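Local coordinates for uncharacterized protein (Mycobacterium tuberculosis CAS/NITR204, PDB 5VYQ) that probably transfers a formyl group from a reduced folate cofactor to the amino group of the sugar nucleotide dTDP-4-amino-4,6-dideoxyglucose, at residues A[25-30]-A[63-68]; A[34-39]-A[169-174]; A[134-139]-A[191-196]. All blocks are in the same frame, centred on the assembly; numbering follows the deposited sequence. Where two conformers were deposited one is given.

Contact 1 (A[25-30]-A[63-68]); sequences LILTDN and CDVAER. With 0FX (dTDP-4-amino-4,6-dideoxyglucose), chain D.
Leu27, on a strand in the interior of the sheet, pushes its two methyl groups against Val65, at the start of the helix beyond. The tight point is Leu27 CD1 against Val65 CG2, 3.3 Å apart and closer than carbon atoms normally sit. The second branch touches the same methyl more gently, with Leu27 CD2 3.8 Å from Val65 CG2, so that one valine methyl meets the forked end of the leucine. Leu27 chi2 (148°) is about 30° off a staggered value, though whether the tight pair causes this is doubtful. Nothing polar passes between the two segments.

Toward Cys63 the packing slackens. Leu27 CD2 and Cys63 CB stand 4.1 Å apart, and Cys63 is already partly exposed. Further round, Asp64 directs its CB away from the strand and caps the helix: Glu67 N donates to Asp64 OD1 at 3.2 Å, reaching it from above the carboxylate plane. Gln86 also bonds to this turn, at Asp64 OD1 and at the backbone N of Val65, while Ala66 and Glu67 lie on the solvent side.

At the far end of the strand segment, Asn30 serves the substrate. Its ND2 gives a hydrogen bond to O2P of dTDP-4-amino-4,6-dideoxyglucose (3.0 Å), and its OD1 caps helix 31-43 at Ala33 N.

Strand 24-28 runs between strands 47-50 and 78-82, bonded to both through its backbone. Ile26 and Thr28 turn to helix 31-43, whereas Leu27 turns to the other face of the sheet, where it also meets Val79 and Cys84 beneath the beginning of helix 65-75.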
loop_
_atom_site.group_PDB
_atom_site.type_symbol
_atom_site.label_atom_id
_atom_site.label_comp_id
_atom_site.label_asym_id
_atom_site.label_seq_id
_atom_site.Cartn_x
_atom_site.Cartn_y
_atom_site.Cartn_z
ATOM N N LEU A 25 -9.386 0.552 40.896
ATOM C CA LEU A 25 -10.137 1.112 39.780
ATOM C C LEU A 25 -9.278 1.053 38.516
ATOM O O LEU A 25 -8.126 1.503 38.548
ATOM C CB LEU A 25 -10.431 2.553 40.099
ATOM C CG LEU A 25 -11.065 3.383 38.969
ATOM C CD1 LEU A 25 -12.433 2.808 38.621
ATOM C CD2 LEU A 25 -11.177 4.844 39.403
ATOM N N ILE A 26 -9.834 0.534 37.438
ATOM C CA ILE A 26 -9.212 0.600 36.106
ATOM C C ILE A 26 -10.032 1.531 35.230
ATOM O O ILE A 26 -11.244 1.352 35.102
ATOM C CB ILE A 26 -9.079 -0.753 35.435
ATOM C CG1 ILE A 26 -8.297 -1.691 36.372
ATOM C CG2 ILE A 26 -8.367 -0.582 34.080
ATOM C CD1 ILE A 26 -7.898 -3.004 35.740
ATOM N N LEU A 27 -9.358 2.505 34.649
ATOM C CA LEU A 27 -9.909 3.417 33.653
ATOM C C LEU A 27 -9.267 2.999 32.336
ATOM O O LEU A 27 -8.034 2.928 32.198
ATOM C CB LEU A 27 -9.612 4.865 34.008
ATOM C CG LEU A 27 -10.523 5.268 35.194
ATOM C CD1 LEU A 27 -9.800 6.272 36.052
ATOM C CD2 LEU A 27 -11.790 5.789 34.538
ATOM N N THR A 28 -10.090 2.761 31.325
ATOM C CA THR A 28 -9.602 2.291 30.028
ATOM C C THR A 28 -10.485 2.770 28.874
ATOM O O THR A 28 -11.709 2.710 28.958
ATOM C CB THR A 28 -9.530 0.757 30.044
ATOM O OG1 THR A 28 -8.987 0.256 28.820
ATOM C CG2 THR A 28 -10.871 0.107 30.336
ATOM N N ASP A 29 -9.853 3.231 27.805
ATOM C CA ASP A 29 -10.539 3.733 26.620
ATOM C C ASP A 29 -10.162 2.967 25.343
ATOM O O ASP A 29 -10.401 3.449 24.229
ATOM C CB ASP A 29 -10.248 5.223 26.436
ATOM C CG ASP A 29 -10.939 6.075 27.469
ATOM O OD1 ASP A 29 -12.074 5.745 27.848
ATOM O OD2 ASP A 29 -10.337 7.088 27.895
ATOM N N ASN A 30 -9.532 1.814 25.489
ATOM C CA ASN A 30 -8.979 1.014 24.385
ATOM C C ASN A 30 -9.545 -0.408 24.461
ATOM O O ASN A 30 -9.598 -1.028 25.515
ATOM C CB ASN A 30 -7.443 1.011 24.470
ATOM C CG ASN A 30 -6.782 0.116 23.447
ATOM O OD1 ASN A 30 -6.731 -1.091 23.620
ATOM N ND2 ASN A 30 -6.229 0.710 22.396
ATOM N N CYS A 63 -16.716 7.104 33.644
ATOM C CA CYS A 63 -16.317 7.863 34.811
ATOM C C CYS A 63 -15.506 9.068 34.401
ATOM O O CYS A 63 -14.479 8.941 33.715
ATOM C CB CYS A 63 -15.501 6.971 35.735
ATOM S SG CYS A 63 -14.891 7.803 37.220
ATOM N N ASP A 64 -15.996 10.244 34.783
ATOM C CA ASP A 64 -15.296 11.489 34.510
ATOM C C ASP A 64 -14.385 11.701 35.706
ATOM O O ASP A 64 -14.770 12.189 36.777
ATOM C CB ASP A 64 -16.253 12.665 34.317
ATOM C CG ASP A 64 -15.525 13.931 33.952
ATOM O OD1 ASP A 64 -14.386 14.162 34.450
ATOM O OD2 ASP A 64 -16.120 14.696 33.176
ATOM N N VAL A 65 -13.111 11.405 35.469
ATOM C CA VAL A 65 -12.094 11.433 36.462
ATOM C C VAL A 65 -11.907 12.801 37.106
ATOM O O VAL A 65 -11.702 12.891 38.309
ATOM C CB VAL A 65 -10.827 10.832 35.804
ATOM C CG1 VAL A 65 -9.550 11.269 36.458
ATOM C CG2 VAL A 65 -10.972 9.326 35.742
ATOM N N ALA A 66 -11.979 13.858 36.314
ATOM C CA ALA A 66 -11.832 15.197 36.834
ATOM C C ALA A 66 -12.983 15.564 37.782
ATOM O O ALA A 66 -12.761 16.193 38.794
ATOM C CB ALA A 66 -11.736 16.191 35.687
ATOM N N GLU A 67 -14.207 15.183 37.462
ATOM C CA GLU A 67 -15.315 15.506 38.347
ATOM C C GLU A 67 -15.342 14.616 39.593
ATOM O O GLU A 67 -15.864 15.038 40.623
ATOM C CB GLU A 67 -16.658 15.363 37.627
ATOM C CG GLU A 67 -16.807 16.244 36.395
ATOM C CD GLU A 67 -18.164 16.105 35.717
ATOM O OE1 GLU A 67 -18.575 17.068 35.024
ATOM O OE2 GLU A 67 -18.832 15.050 35.857
ATOM N N ARG A 68 -14.806 13.400 39.499
ATOM C CA ARG A 68 -14.979 12.406 40.544
ATOM C C ARG A 68 -13.738 12.157 41.401
ATOM O O ARG A 68 -13.723 11.187 42.172
ATOM C CB ARG A 68 -15.431 11.086 39.912
ATOM C CG ARG A 68 -16.772 11.160 39.204
ATOM C CD ARG A 68 -17.904 10.935 40.202
ATOM N NE ARG A 68 -18.048 11.907 41.274
ATOM C CZ ARG A 68 -18.703 13.064 41.178
ATOM N NH1 ARG A 68 -19.243 13.456 40.038
ATOM N NH2 ARG A 68 -18.815 13.848 42.239
HETATM O O4P 0FX D . -3.034 2.731 22.020
HETATM P P2 0FX D . -3.871 3.872 22.488
HETATM O O3P 0FX D . -5.025 3.527 23.404
HETATM O O1G 0FX D . -2.760 4.880 23.083
HETATM C C1G 0FX D . -2.957 6.282 23.148
HETATM C C2G 0FX D . -1.563 6.918 23.233
HETATM O O2G 0FX D . -0.841 6.461 22.081
HETATM C C3G 0FX D . -0.843 6.407 24.492
HETATM O O3G 0FX D . 0.544 6.826 24.522
HETATM C C4G 0FX D . -1.667 6.786 25.717
HETATM N N4A 0FX D . -0.963 6.214 26.889
HETATM C C5G 0FX D . -3.078 6.218 25.557
HETATM C C6G 0FX D . -3.968 6.862 26.618
HETATM O O5G 0FX D . -3.718 6.585 24.323
HETATM O OPP 0FX D . -4.425 4.746 21.255
HETATM P P 0FX D . -5.589 4.414 20.186
HETATM O O1P 0FX D . -6.275 5.699 19.927
HETATM O O2P 0FX D . -6.328 3.178 20.632
HETATM O O5 0FX D . -4.799 3.994 18.855
HETATM C C5 0FX D . -4.122 2.763 18.751
HETATM C C4 0FX D . -3.211 2.802 17.539
HETATM O O4 0FX D . -4.028 2.923 16.377
HETATM C C3 0FX D . -2.259 3.992 17.423
HETATM O O3 0FX D . -1.042 3.740 18.136
HETATM C C2 0FX D . -1.982 4.147 15.940
HETATM C C1 0FX D . -3.324 3.703 15.403
HETATM N N11 0FX D . -4.173 4.844 15.044
HETATM C C61 0FX D . -5.223 5.277 15.774
HETATM C C51 0FX D . -6.000 6.338 15.352
HETATM C C5A 0FX D . -7.136 6.816 16.221
HETATM C C21 0FX D . -4.005 5.415 13.785
HETATM O O21 0FX D . -3.022 4.970 13.038
HETATM N N31 0FX D . -4.727 6.448 13.350
HETATM C C41 0FX D . -5.763 6.875 14.107
HETATM O O41 0FX D . -6.495 7.901 13.629
#

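Contact 2 (A[34-39]-A[169-174]); sequences HALAVD and LVLEHF
Leu36 reaches out from its helix and lays CD2 over the side of Val170, 4.0 Å from Val170 CG2 and at the same distance from the branching carbon, Val170 CB. The methyl therefore rests against the flank of the valine and not on a single methyl end. With CG anti to the backbone N (chi1 177°), the leucine extends away from its own helix and spans much of the gap to the other. The nearest pair of CA atoms, Leu36 CA and Val170 CA, are 8.6 Å apart.

The second branch turns to the next residue along. Leu36 CD1 approaches Leu171 CD2 at 4.5 Å, a loose touch at the partly exposed margin of the interface. The CB of Leu171 points neither toward the opposing helix nor away from it; its CD2 branch is what comes close. One leucine is thus shared between two neighbours, Val170 on the buried side and Leu171 nearer the solvent.

The contact itself is wholly apolar, but polar links lie close by: in the conformer given, Asp39 pairs with Arg167, and Arg43 hydrogen-bonds to Leu171 O. Leu40, one turn after Leu36, continues the apolar seam by touching Val170, Leu171 and Phe174.

Beneath both helices lies the sheet, where Phe82 is touched by Leu36, Ala37 and Val170 alike. Helices packed against one face of a mixed sheet whose first four strands are parallel are consistent with the Rossmann-like core of the formyltransferase domain.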
loop_
_atom_site.group_PDB
_atom_site.type_symbol
_atom_site.label_atom_id
_atom_site.label_comp_id
_atom_site.label_asym_id
_atom_site.label_seq_id
_atom_site.Cartn_x
_atom_site.Cartn_y
_atom_site.Cartn_z
ATOM N N HIS A 34 -9.124 -2.933 27.481
ATOM C CA HIS A 34 -10.331 -3.188 28.264
ATOM C C HIS A 34 -10.542 -4.700 28.447
ATOM O O HIS A 34 -10.903 -5.192 29.518
ATOM C CB HIS A 34 -11.535 -2.571 27.579
ATOM C CG HIS A 34 -12.814 -2.954 28.235
ATOM N ND1 HIS A 34 -13.557 -4.022 27.801
ATOM C CD2 HIS A 34 -13.454 -2.462 29.319
ATOM C CE1 HIS A 34 -14.624 -4.155 28.562
ATOM N NE2 HIS A 34 -14.581 -3.227 29.501
ATOM N N ALA A 35 -10.304 -5.464 27.391
ATOM C CA ALA A 35 -10.389 -6.923 27.493
ATOM C C ALA A 35 -9.418 -7.484 28.509
ATOM O O ALA A 35 -9.715 -8.424 29.235
ATOM C CB ALA A 35 -10.170 -7.577 26.131
ATOM N N LEU A 36 -8.218 -6.906 28.567
ATOM C CA LEU A 36 -7.261 -7.305 29.579
ATOM C C LEU A 36 -7.755 -6.972 30.993
ATOM O O LEU A 36 -7.654 -7.817 31.894
ATOM C CB LEU A 36 -5.924 -6.611 29.290
ATOM C CG LEU A 36 -4.750 -6.798 30.238
ATOM C CD1 LEU A 36 -4.358 -8.264 30.326
ATOM C CD2 LEU A 36 -3.562 -6.007 29.744
ATOM N N ALA A 37 -8.274 -5.762 31.189
ATOM C CA ALA A 37 -8.908 -5.355 32.450
ATOM C C ALA A 37 -9.996 -6.389 32.893
ATOM O O ALA A 37 -10.022 -6.813 34.065
ATOM C CB ALA A 37 -9.496 -3.968 32.331
ATOM N N VAL A 38 -10.854 -6.774 31.962
ATOM C CA VAL A 38 -11.912 -7.755 32.244
ATOM C C VAL A 38 -11.310 -9.077 32.695
ATOM O O VAL A 38 -11.752 -9.735 33.645
ATOM C CB VAL A 38 -12.844 -7.932 31.025
ATOM C CG1 VAL A 38 -13.723 -9.183 31.148
ATOM C CG2 VAL A 38 -13.664 -6.670 30.861
ATOM N N ASP A 39 -10.263 -9.507 32.021
ATOM C CA ASP A 39 -9.577 -10.736 32.420
ATOM C C ASP A 39 -8.978 -10.619 33.793
ATOM O O ASP A 39 -9.010 -11.572 34.572
ATOM C CB ASP A 39 -8.463 -11.095 31.451
ATOM C CG ASP A 39 -8.985 -11.669 30.180
ATOM O OD1 ASP A 39 -10.177 -12.029 30.133
ATOM O OD2 ASP A 39 -8.179 -11.773 29.246
ATOM N N LEU A 169 3.117 -8.604 30.146
ATOM C CA LEU A 169 3.754 -7.869 31.200
ATOM C C LEU A 169 2.838 -7.600 32.372
ATOM O O LEU A 169 3.211 -7.696 33.549
ATOM C CB LEU A 169 4.294 -6.583 30.571
ATOM C CG LEU A 169 5.430 -5.908 31.272
ATOM C CD1 LEU A 169 6.655 -6.824 31.329
ATOM C CD2 LEU A 169 5.708 -4.584 30.549
ATOM N N VAL A 170 1.586 -7.241 32.057
ATOM C CA VAL A 170 0.599 -7.071 33.108
ATOM C C VAL A 170 0.314 -8.340 33.924
ATOM O O VAL A 170 0.253 -8.275 35.152
ATOM C CB VAL A 170 -0.718 -6.465 32.551
ATOM C CG1 VAL A 170 -1.827 -6.447 33.583
ATOM C CG2 VAL A 170 -0.432 -5.046 32.080
ATOM N N LEU A 171 0.118 -9.456 33.229
ATOM C CA LEU A 171 -0.139 -10.734 33.896
ATOM C C LEU A 171 1.060 -11.131 34.730
ATOM O O LEU A 171 0.883 -11.631 35.839
ATOM C CB LEU A 171 -0.531 -11.822 32.934
ATOM C CG LEU A 171 -1.853 -11.507 32.247
ATOM C CD1 LEU A 171 -2.206 -12.520 31.190
ATOM C CD2 LEU A 171 -3.006 -11.374 33.233
ATOM N N GLU A 172 2.276 -10.918 34.228
ATOM C CA GLU A 172 3.449 -11.201 35.032
ATOM C C GLU A 172 3.552 -10.391 36.307
ATOM O O GLU A 172 3.895 -10.952 37.361
ATOM C CB GLU A 172 4.702 -10.884 34.233
ATOM C CG GLU A 172 5.005 -11.853 33.110
ATOM C CD GLU A 172 6.115 -11.413 32.168
ATOM O OE1 GLU A 172 6.082 -11.852 30.974
ATOM O OE2 GLU A 172 7.014 -10.695 32.644
ATOM N N HIS A 173 3.312 -9.072 36.208
ATOM C CA HIS A 173 3.572 -8.175 37.295
ATOM C C HIS A 173 2.370 -7.778 38.160
ATOM O O HIS A 173 2.524 -6.944 39.035
ATOM C CB HIS A 173 4.314 -6.927 36.809
ATOM C CG HIS A 173 5.657 -7.248 36.262
ATOM N ND1 HIS A 173 6.753 -7.446 37.077
ATOM C CD2 HIS A 173 6.075 -7.469 34.997
ATOM C CE1 HIS A 173 7.798 -7.721 36.327
ATOM N NE2 HIS A 173 7.414 -7.755 35.063
ATOM N N PHE A 174 1.199 -8.332 37.889
ATOM C CA PHE A 174 -0.028 -7.861 38.521
ATOM C C PHE A 174 0.078 -7.915 40.045
ATOM O O PHE A 174 -0.263 -6.958 40.736
ATOM C CB PHE A 174 -1.222 -8.681 38.103
ATOM C CG PHE A 174 -2.473 -8.251 38.824
ATOM C CD1 PHE A 174 -3.021 -7.010 38.566
ATOM C CD2 PHE A 174 -3.009 -9.015 39.849
ATOM C CE1 PHE A 174 -4.150 -6.571 39.246
ATOM C CE2 PHE A 174 -4.129 -8.582 40.543
ATOM C CZ PHE A 174 -4.724 -7.371 40.230
#

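Contact 3 (A[134-139]-A[191-196]); sequences DQLDHG and GNLNLK. With LI (lithium ion), chain M; FON (N-{[4-({[(6R)-2-amino-5-formyl-4-oxo-1,4,5,6,7,8-hexahydropteridin-6-yl]methyl}amino)phenyl]carbonyl}-L-glutamic acid), chain C.
In the folate pocket of the formyltransferase domain, Leu136, from the loop between strands 125-131 and 141-147, and Leu195 line the wall, with Leu193 packing on Leu136 behind. Leu136 CB rests 3.9 Å from Leu193 CD1. Leu136 CD1 reaches Leu195 CD2 at 3.7 Å, the side chains of Leu136 and Leu195 crossing at about a right angle. The other branch of Leu136 faces the bound folinic acid: CD2 lies 3.7 Å from C4 of the pterin and equally near C14 of the phenyl ring, which puts the leucine in the bend of the ligand.

Backbone groups of both segments hold the ligand on either side of that bend. Asp137 N bonds almost straight to the pterin O4 (2.8 Å, 167°), while Lys196 N, in the first turn of helix 196-203, holds the benzoyl carbonyl.

Past the leucines, Asp137 binds a lithium ion through OD1 at 2.2 Å, with His102 as a further ligand. A water on the same ion ties metal, protein and folinic acid together: it donates to Asp137 OD2 at 2.6 Å and to the formyl oxygen O3 of folinic acid, and accepts from its N10.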
loop_
_atom_site.group_PDB
_atom_site.type_symbol
_atom_site.label_atom_id
_atom_site.label_comp_id
_atom_site.label_asym_id
_atom_site.label_seq_id
_atom_site.Cartn_x
_atom_site.Cartn_y
_atom_site.Cartn_z
ATOM N N ASP A 134 2.774 14.218 37.299
ATOM C CA ASP A 134 2.163 15.315 36.586
ATOM C C ASP A 134 2.498 15.379 35.096
ATOM O O ASP A 134 1.796 16.068 34.356
ATOM C CB ASP A 134 2.527 16.630 37.277
ATOM C CG ASP A 134 4.012 16.902 37.289
ATOM O OD1 ASP A 134 4.755 16.251 38.040
ATOM O OD2 ASP A 134 4.425 17.774 36.507
ATOM N N GLN A 135 3.555 14.706 34.649
ATOM C CA GLN A 135 3.887 14.726 33.235
ATOM C C GLN A 135 3.323 13.496 32.550
ATOM O O GLN A 135 2.880 12.546 33.186
ATOM C CB GLN A 135 5.390 14.851 33.007
ATOM C CG GLN A 135 5.889 16.178 33.503
ATOM C CD GLN A 135 7.389 16.293 33.420
ATOM O OE1 GLN A 135 7.937 16.448 32.327
ATOM N NE2 GLN A 135 8.070 16.205 34.558
ATOM N N LEU A 136 3.305 13.545 31.230
ATOM C CA LEU A 136 2.838 12.391 30.457
ATOM C C LEU A 136 3.887 11.309 30.323
ATOM O O LEU A 136 5.019 11.588 29.910
ATOM C CB LEU A 136 2.385 12.855 29.057
ATOM C CG LEU A 136 1.147 13.742 28.947
ATOM C CD1 LEU A 136 0.849 14.100 27.485
ATOM C CD2 LEU A 136 -0.095 13.068 29.493
ATOM N N ASP A 137 3.496 10.082 30.680
ATOM C CA ASP A 137 4.321 8.931 30.457
ATOM C C ASP A 137 5.699 9.179 31.053
ATOM O O ASP A 137 6.721 9.058 30.390
ATOM C CB ASP A 137 4.388 8.595 28.983
ATOM C CG ASP A 137 3.019 8.345 28.379
ATOM O OD1 ASP A 137 2.130 7.801 29.058
ATOM O OD2 ASP A 137 2.854 8.653 27.194
ATOM N N HIS A 138 5.673 9.539 32.336
ATOM C CA HIS A 138 6.859 9.989 33.060
ATOM C C HIS A 138 6.742 9.379 34.429
ATOM O O HIS A 138 5.657 9.112 34.946
ATOM C CB HIS A 138 6.778 11.518 33.133
ATOM C CG HIS A 138 8.017 12.185 33.618
ATOM N ND1 HIS A 138 8.215 12.523 34.939
ATOM C CD2 HIS A 138 9.082 12.671 32.939
ATOM C CE1 HIS A 138 9.376 13.144 35.058
ATOM N NE2 HIS A 138 9.915 13.254 33.852
ATOM N N GLY A 139 7.833 9.196 35.112
ATOM C CA GLY A 139 7.590 8.611 36.441
ATOM C C GLY A 139 8.194 7.233 36.653
ATOM O O GLY A 139 8.673 6.600 35.713
ATOM N N GLY A 191 14.075 11.898 27.957
ATOM C CA GLY A 191 13.579 11.399 26.670
ATOM C C GLY A 191 12.901 12.477 25.859
ATOM O O GLY A 191 13.318 13.648 25.888
ATOM N N ASN A 192 11.801 12.130 25.178
ATOM C CA ASN A 192 11.074 13.080 24.376
ATOM C C ASN A 192 9.604 12.748 24.357
ATOM O O ASN A 192 9.247 11.609 24.634
ATOM C CB ASN A 192 11.618 13.096 22.949
ATOM C CG ASN A 192 11.312 11.813 22.217
ATOM O OD1 ASN A 192 11.836 10.726 22.547
ATOM N ND2 ASN A 192 10.426 11.924 21.223
ATOM N N LEU A 193 8.792 13.751 24.089
ATOM C CA LEU A 193 7.331 13.648 24.168
ATOM C C LEU A 193 6.716 14.103 22.901
ATOM O O LEU A 193 7.009 15.207 22.487
ATOM C CB LEU A 193 6.800 14.547 25.280
ATOM C CG LEU A 193 5.326 14.671 25.583
ATOM C CD1 LEU A 193 4.662 13.337 25.926
ATOM C CD2 LEU A 193 4.967 15.718 26.633
ATOM N N ASN A 194 5.813 13.282 22.339
ATOM C CA ASN A 194 5.024 13.634 21.172
ATOM C C ASN A 194 3.556 13.758 21.559
ATOM O O ASN A 194 2.991 12.925 22.307
ATOM C CB ASN A 194 5.181 12.588 20.071
ATOM C CG ASN A 194 6.605 12.498 19.551
ATOM O OD1 ASN A 194 7.170 13.495 19.089
ATOM N ND2 ASN A 194 7.187 11.312 19.600
ATOM N N LEU A 195 2.911 14.799 21.046
ATOM C CA LEU A 195 1.504 15.003 21.310
ATOM C C LEU A 195 0.696 14.755 20.023
ATOM O O LEU A 195 1.263 14.619 18.922
ATOM C CB LEU A 195 1.212 16.384 21.887
ATOM C CG LEU A 195 1.919 16.779 23.192
ATOM C CD1 LEU A 195 1.549 18.205 23.570
ATOM C CD2 LEU A 195 1.503 15.839 24.317
ATOM N N LYS A 196 -0.620 14.693 20.206
ATOM C CA LYS A 196 -1.533 14.460 19.088
ATOM C C LYS A 196 -1.178 15.350 17.898
ATOM O O LYS A 196 -1.147 14.879 16.731
ATOM C CB LYS A 196 -2.993 14.633 19.538
ATOM C CG LYS A 196 -3.976 14.275 18.427
ATOM C CD LYS A 196 -5.428 14.400 18.890
ATOM C CE LYS A 196 -6.417 14.020 17.795
ATOM N NZ LYS A 196 -6.134 14.822 16.579
HETATM LI LI LI M . 0.736 6.912 27.603
HETATM N N1 FON C . -2.426 11.475 33.523
HETATM C C2 FON C . -1.217 11.924 33.839
HETATM N NA2 FON C . -1.118 12.879 34.808
HETATM N N3 FON C . -0.138 11.450 33.195
HETATM C C4 FON C . -0.206 10.514 32.218
HETATM O O4 FON C . 0.828 10.070 31.665
HETATM C C4A FON C . -1.530 9.969 31.870
HETATM N N5 FON C . -1.799 9.033 30.857
HETATM C C6 FON C . -3.153 9.124 30.285
HETATM C C7 FON C . -4.150 8.985 31.439
HETATM N N8 FON C . -3.897 10.042 32.387
HETATM C C8A FON C . -2.659 10.515 32.616
HETATM C C9 FON C . -3.376 10.401 29.445
HETATM N N10 FON C . -2.518 10.350 28.265
HETATM C C11 FON C . -2.351 13.332 25.369
HETATM C C12 FON C . -1.505 12.225 25.309
HETATM C C13 FON C . -1.581 11.241 26.289
HETATM C C14 FON C . -2.505 11.335 27.324
HETATM C C15 FON C . -3.355 12.433 27.399
HETATM C C16 FON C . -3.270 13.426 26.422
HETATM C C FON C . -2.248 14.405 24.277
HETATM O O FON C . -1.585 14.244 23.230
HETATM N N FON C . -2.930 15.538 24.469
HETATM C CA FON C . -3.010 16.616 23.484
HETATM C CB FON C . -4.462 16.974 23.126
HETATM C CG FON C . -5.165 15.734 22.561
HETATM C CD FON C . -6.435 15.961 21.764
HETATM O OE1 FON C . -6.616 17.070 21.218
HETATM O OE2 FON C . -7.246 15.006 21.640
HETATM C CT FON C . -2.272 17.812 24.008
HETATM O O1 FON C . -1.946 18.664 23.147
HETATM O O2 FON C . -2.009 17.891 25.234
HETATM C CP1 FON C . -0.923 8.213 30.455
HETATM O O3 FON C . -1.154 7.415 29.553
HETATM O O HOH W 1 0.289 8.971 27.228
#

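From the N terminus the chain makes strand 24-28, returns by helix 31-43, passes strand 47-50 and reaches residues 63-68, where contact 1 closes a short loop on one face of the sheet. Contact 2 has opened by then, and crosses it: helix 31-43 waits some 130 residues for helix 155-179 on the opposite face, with Ile26 and Ala37 touching between the two contacts. Contact 3 opens inside that long loop, at 134-139, and closes beyond it at 191-196, so it crosses contact 2 but merely follows contact 1. None is nested. Contact 1 joins the sheet to the start of helix 65-75, contact 2 joins two helices, and contact 3 lies at the bound folinic acid.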